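Local coordinates for putative uncharacterized protein (Mycobacterium tuberculosis, PDB 2ZQ5) that probably transfers sulfuryl groups to an acceptor substrate, as sulfotransferases do, at residues A[46-51]-A[191-196]. Numbering follows the deposited sequence.
Sequences AYQGEA and AHVPSY
E50, on segment 46-51, reaches the first turn of helix 194-201 and grips S195 through both carboxylate oxygens. Its CB lies 4.4 Å from CD2 of H192. CG comes within 3.9 Å of the backbone O of H192, and the chain, extended beyond it (chi2 -175°), carries the carboxylate across to S195. CD of E50 stands 3.6 Å from CD of P194. OE2 takes the backbone N-H of S195 on its syn lone pair, N to OE2 2.7 Å, in a nearly straight bond (168°). OE2 also lies 3.0 Å from CD of P194. OE1 accepts the hydroxyl of S195, OG to OE1 2.7 Å, from the syn side but tilted out of the carboxylate plane. Beside this grip, CD of P194 sits over one face of the H192 imidazole, whose CD2 edge meets the backbone O of E50; ND1 of that ring bonds D288. Apolar groups back the polar pair: CB of A46 packs on CB of V193 at 3.7 Å, while CE1 at the edge of the Y47 ring meets CB of A191. A water accepts from N of H192 and donates to O of A51, which S277 also binds. The E50 carboxylate thus engages an early N-H of helix 194-201, whose N-cap is V193, and the dipole of that helix start would probably favour the ionised form of E50.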
loop_
_atom_site.group_PDB
_atom_site.type_symbol
_atom_site.label_atom_id
_atom_site.label_comp_id
_atom_site.label_asym_id
_atom_site.label_seq_id
_atom_site.Cartn_x
_atom_site.Cartn_y
_atom_site.Cartn_z
ATOM N N ALA A 46 -14.678 -9.439 -11.264
ATOM C CA ALA A 46 -14.440 -8.139 -11.873
ATOM C C ALA A 46 -13.375 -8.246 -12.961
ATOM O O ALA A 46 -13.560 -7.750 -14.069
ATOM C CB ALA A 46 -14.010 -7.134 -10.812
ATOM N N TYR A 47 -12.259 -8.898 -12.650
ATOM C CA TYR A 47 -11.191 -9.049 -13.632
ATOM C C TYR A 47 -11.676 -9.742 -14.892
ATOM O O TYR A 47 -11.468 -9.264 -16.006
ATOM C CB TYR A 47 -10.031 -9.874 -13.064
ATOM C CG TYR A 47 -9.079 -9.122 -12.165
ATOM C CD1 TYR A 47 -8.555 -7.888 -12.545
ATOM C CD2 TYR A 47 -8.671 -9.663 -10.947
ATOM C CE1 TYR A 47 -7.650 -7.208 -11.735
ATOM C CE2 TYR A 47 -7.762 -8.993 -10.130
ATOM C CZ TYR A 47 -7.259 -7.766 -10.529
ATOM O OH TYR A 47 -6.385 -7.084 -9.719
ATOM N N GLN A 48 -12.338 -10.875 -14.703
ATOM C CA GLN A 48 -12.803 -11.671 -15.824
ATOM C C GLN A 48 -14.056 -11.154 -16.524
ATOM O O GLN A 48 -14.345 -11.555 -17.649
ATOM C CB GLN A 48 -12.977 -13.118 -15.345
ATOM C CG GLN A 48 -11.709 -13.626 -14.644
ATOM C CD GLN A 48 -11.796 -15.061 -14.155
ATOM O OE1 GLN A 48 -12.721 -15.432 -13.433
ATOM N NE2 GLN A 48 -10.813 -15.872 -14.535
ATOM N N GLY A 49 -14.778 -10.239 -15.884
ATOM C CA GLY A 49 -15.983 -9.714 -16.499
ATOM C C GLY A 49 -15.932 -8.292 -17.032
ATOM O O GLY A 49 -16.775 -7.914 -17.848
ATOM N N GLU A 50 -14.954 -7.499 -16.604
ATOM C CA GLU A 50 -14.891 -6.112 -17.055
ATOM C C GLU A 50 -13.499 -5.508 -17.235
ATOM O O GLU A 50 -13.369 -4.432 -17.819
ATOM C CB GLU A 50 -15.695 -5.244 -16.085
ATOM C CG GLU A 50 -15.428 -5.610 -14.637
ATOM C CD GLU A 50 -16.292 -4.863 -13.637
ATOM O OE1 GLU A 50 -17.516 -4.742 -13.855
ATOM O OE2 GLU A 50 -15.738 -4.417 -12.615
ATOM N N ALA A 51 -12.461 -6.189 -16.758
ATOM C CA ALA A 51 -11.112 -5.646 -16.867
ATOM C C ALA A 51 -10.482 -5.732 -18.257
ATOM O O ALA A 51 -9.423 -5.154 -18.489
ATOM C CB ALA A 51 -10.203 -6.309 -15.836
ATOM N N ALA A 191 -6.310 -1.629 -12.841
ATOM C CA ALA A 191 -7.195 -2.361 -13.736
ATOM C C ALA A 191 -8.589 -1.767 -13.661
ATOM O O ALA A 191 -8.933 -1.083 -12.695
ATOM C CB ALA A 191 -7.241 -3.838 -13.340
ATOM N N HIS A 192 -9.387 -2.027 -14.689
ATOM C CA HIS A 192 -10.752 -1.536 -14.723
ATOM C C HIS A 192 -11.623 -2.576 -14.035
ATOM O O HIS A 192 -12.077 -3.535 -14.660
ATOM C CB HIS A 192 -11.221 -1.343 -16.166
ATOM C CG HIS A 192 -12.620 -0.822 -16.274
ATOM N ND1 HIS A 192 -12.978 0.438 -15.845
ATOM C CD2 HIS A 192 -13.753 -1.398 -16.738
ATOM C CE1 HIS A 192 -14.273 0.616 -16.042
ATOM N NE2 HIS A 192 -14.766 -0.483 -16.582
ATOM N N VAL A 193 -11.838 -2.395 -12.737
ATOM C CA VAL A 193 -12.658 -3.323 -11.967
ATOM C C VAL A 193 -13.675 -2.557 -11.121
ATOM O O VAL A 193 -13.701 -2.669 -9.894
ATOM C CB VAL A 193 -11.779 -4.228 -11.054
ATOM C CG1 VAL A 193 -11.016 -5.235 -11.903
ATOM C CG2 VAL A 193 -10.802 -3.382 -10.243
ATOM N N PRO A 194 -14.542 -1.771 -11.774
ATOM C CA PRO A 194 -15.549 -0.993 -11.054
ATOM C C PRO A 194 -16.442 -1.796 -10.111
ATOM O O PRO A 194 -16.855 -1.287 -9.073
ATOM C CB PRO A 194 -16.331 -0.311 -12.182
ATOM C CG PRO A 194 -16.179 -1.253 -13.330
ATOM C CD PRO A 194 -14.726 -1.644 -13.231
ATOM N N SER A 195 -16.730 -3.049 -10.453
ATOM C CA SER A 195 -17.581 -3.864 -9.597
ATOM C C SER A 195 -16.877 -4.141 -8.277
ATOM O O SER A 195 -17.508 -4.176 -7.220
ATOM C CB SER A 195 -17.945 -5.177 -10.293
ATOM O OG SER A 195 -18.695 -4.924 -11.471
ATOM N N TYR A 196 -15.564 -4.332 -8.331
ATOM C CA TYR A 196 -14.818 -4.576 -7.104
ATOM C C TYR A 196 -14.664 -3.268 -6.330
ATOM O O TYR A 196 -14.810 -3.245 -5.108
ATOM C CB TYR A 196 -13.439 -5.171 -7.405
ATOM C CG TYR A 196 -12.562 -5.300 -6.177
ATOM C CD1 TYR A 196 -12.712 -6.367 -5.283
ATOM C CD2 TYR A 196 -11.610 -4.322 -5.884
ATOM C CE1 TYR A 196 -11.926 -6.453 -4.121
ATOM C CE2 TYR A 196 -10.831 -4.395 -4.738
ATOM C CZ TYR A 196 -10.992 -5.458 -3.862
ATOM O OH TYR A 196 -10.205 -5.500 -2.732
HETATM O O HOH W 1 -7.985 -3.747 -16.520
#